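Local coordinates for death on curing protein (Enterobacteria phage P1, PDB 3DD7), which acts as the toxin of the phage P1 Phd-Doc addiction module, probably arresting translation, and is neutralised by its antitoxin Phd, at residues Asp50-Ala56 with Val114-Arg119. The protein carries 2 engineered substitutions. Numbering follows the deposited sequence.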
loop_
_atom_site.group_PDB
_atom_site.type_symbol
_atom_site.label_atom_id
_atom_site.label_comp_id
_atom_site.label_asym_id
_atom_site.label_seq_id
_atom_site.Cartn_x
_atom_site.Cartn_y
_atom_site.Cartn_z
ATOM N N ASP A 50 16.406 -0.900 2.279
ATOM C CA ASP A 50 16.015 -0.238 1.050
ATOM C C ASP A 50 14.542 0.145 1.097
ATOM O O ASP A 50 13.681 -0.731 1.163
ATOM C CB ASP A 50 16.283 -1.157 -0.139
ATOM C CG ASP A 50 16.069 -0.459 -1.456
ATOM O OD1 ASP A 50 14.921 -0.106 -1.757
ATOM O OD2 ASP A 50 17.055 -0.246 -2.196
ATOM N N LEU A 51 14.265 1.451 1.044
ATOM C CA LEU A 51 12.905 1.960 1.208
ATOM C C LEU A 51 11.979 1.409 0.142
ATOM O O LEU A 51 10.819 1.121 0.421
ATOM C CB LEU A 51 12.888 3.486 1.183
ATOM C CG LEU A 51 13.454 4.141 2.444
ATOM C CD1 LEU A 51 13.340 5.658 2.274
ATOM C CD2 LEU A 51 12.713 3.675 3.711
ATOM N N PHE A 52 12.499 1.219 -1.064
ATOM C CA PHE A 52 11.645 0.725 -2.154
ATOM C C PHE A 52 11.270 -0.739 -1.996
ATOM O O PHE A 52 10.134 -1.120 -2.332
ATOM C CB PHE A 52 12.260 1.048 -3.506
ATOM C CG PHE A 52 12.371 2.519 -3.730
ATOM C CD1 PHE A 52 11.219 3.277 -3.964
ATOM C CD2 PHE A 52 13.590 3.175 -3.602
ATOM C CE1 PHE A 52 11.296 4.655 -4.121
ATOM C CE2 PHE A 52 13.669 4.561 -3.763
ATOM C CZ PHE A 52 12.530 5.298 -4.026
ATOM N N GLU A 53 12.201 -1.541 -1.473
ATOM C CA GLU A 53 11.889 -2.940 -1.151
ATOM C C GLU A 53 10.830 -3.010 -0.056
ATOM O O GLU A 53 9.874 -3.767 -0.163
ATOM C CB GLU A 53 13.118 -3.770 -0.739
ATOM C CG GLU A 53 13.116 -5.145 -1.478
ATOM C CD GLU A 53 13.235 -6.405 -0.610
ATOM O OE1 GLU A 53 12.315 -7.260 -0.700
ATOM O OE2 GLU A 53 14.250 -6.591 0.108
ATOM N N VAL A 54 10.999 -2.201 0.988
ATOM C CA VAL A 54 10.022 -2.150 2.080
ATOM C C VAL A 54 8.652 -1.680 1.574
ATOM O O VAL A 54 7.655 -2.337 1.842
ATOM C CB VAL A 54 10.513 -1.325 3.286
ATOM C CG1 VAL A 54 9.531 -1.453 4.454
ATOM C CG2 VAL A 54 11.909 -1.822 3.731
ATOM N N SER A 55 8.611 -0.568 0.830
ATOM C CA SER A 55 7.352 -0.093 0.245
ATOM C C SER A 55 6.684 -1.191 -0.573
ATOM O O SER A 55 5.474 -1.413 -0.465
ATOM C CB SER A 55 7.571 1.143 -0.630
ATOM O OG SER A 55 6.353 1.578 -1.214
ATOM N N ALA A 56 7.475 -1.880 -1.384
ATOM C CA ALA A 56 6.959 -2.986 -2.199
ATOM C C ALA A 56 6.357 -4.114 -1.338
ATOM O O ALA A 56 5.354 -4.719 -1.733
ATOM C CB ALA A 56 8.047 -3.535 -3.101
ATOM N N VAL A 114 8.059 -5.119 -8.026
ATOM C CA VAL A 114 7.335 -3.922 -7.590
ATOM C C VAL A 114 8.324 -2.861 -7.094
ATOM O O VAL A 114 8.236 -1.677 -7.467
ATOM C CB VAL A 114 6.247 -4.238 -6.523
ATOM C CG1 VAL A 114 5.638 -2.941 -6.028
ATOM C CG2 VAL A 114 5.154 -5.097 -7.157
ATOM N N ALA A 115 9.298 -3.297 -6.300
ATOM C CA ALA A 115 10.323 -2.376 -5.803
ATOM C C ALA A 115 11.092 -1.737 -6.954
ATOM O O ALA A 115 11.392 -0.538 -6.907
ATOM C CB ALA A 115 11.269 -3.067 -4.826
ATOM N N ASP A 116 11.388 -2.525 -7.990
ATOM C CA ASP A 116 12.136 -2.012 -9.139
ATOM C C ASP A 116 11.362 -0.886 -9.809
ATOM O O ASP A 116 11.937 0.126 -10.215
ATOM C CB ASP A 116 12.430 -3.127 -10.155
ATOM C CG ASP A 116 13.579 -4.028 -9.735
ATOM O OD1 ASP A 116 14.439 -3.589 -8.949
ATOM O OD2 ASP A 116 13.633 -5.186 -10.215
ATOM N N THR A 117 10.052 -1.057 -9.905
ATOM C CA THR A 117 9.206 -0.056 -10.541
ATOM C C THR A 117 9.094 1.197 -9.670
ATOM O O THR A 117 9.218 2.321 -10.167
ATOM C CB THR A 117 7.822 -0.624 -10.884
ATOM O OG1 THR A 117 8.003 -1.754 -11.753
ATOM C CG2 THR A 117 6.964 0.419 -11.584
ATOM N N LEU A 118 8.840 1.006 -8.382
ATOM C CA LEU A 118 8.752 2.147 -7.459
ATOM C C LEU A 118 10.066 2.933 -7.458
ATOM O O LEU A 118 10.056 4.170 -7.409
ATOM C CB LEU A 118 8.417 1.678 -6.038
ATOM C CG LEU A 118 7.045 1.019 -5.845
ATOM C CD1 LEU A 118 6.854 0.627 -4.364
ATOM C CD2 LEU A 118 5.944 1.903 -6.332
ATOM N N ARG A 119 11.194 2.220 -7.501
ATOM C CA ARG A 119 12.503 2.875 -7.497
ATOM C C ARG A 119 12.698 3.705 -8.775
ATOM O O ARG A 119 13.240 4.815 -8.729
ATOM C CB ARG A 119 13.626 1.841 -7.337
ATOM C CG ARG A 119 15.025 2.435 -7.112
ATOM C CD ARG A 119 16.070 1.320 -6.969
ATOM N NE ARG A 119 15.897 0.578 -5.720
ATOM C CZ ARG A 119 15.398 -0.651 -5.640
ATOM N NH1 ARG A 119 15.016 -1.297 -6.736
ATOM N NH2 ARG A 119 15.272 -1.238 -4.467
#
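The ring of F52 lies with one face against R119, whose CA sits 3.8 Å from the ring centroid and almost straight above it, a CH-pi contact. R119 CB and CG carry on along the same ring, CG reaching F52 CD2 at 3.9 Å, while L118 CB touches F52 CD1 beside them. The guanidinium of R119 has F52 CB over one face, and two carboxylates meet it at its edge. R119 NH1 makes a salt bridge to D116 OD1 on its own helix, and R119 NH2 one to D50, 3.0 Å from D50 OD1 in a weak hydrogen bond and 3.1 Å from D50 OD2, so the three residues form a salt-bridge network. The R119 side chain leaves with CG anti to the backbone N, runs extended over F52 and bends at chi3 (-69°), which brings the guanidinium beside the D50 carboxylate. The carboxylate stands steeply to the guanidinium, the planes 76° apart, and NH2 approaches OD2 from above the carboxylate plane. D50 is also the N-cap of helix 51-65: OD1 accepts from E53 N at 3.1 Å and weakly from F52 N, so one oxygen serves both the helix start and the arginine. Farther along, the helices come close on small residues, A115 CB resting 3.4 Å from F52 O and 3.7 Å from A56 CB. L118 CD1 packs on S55, whose OG is hydrogen-bonded to A80 O. The two segments cross at 124°, joining helices 51-65 and 111-122 of this all-helical Fic/Doc-family toxin; helix 72-86 backs the former through F83 and L84, and helix 97-105 packs on V114 and L118 through L100.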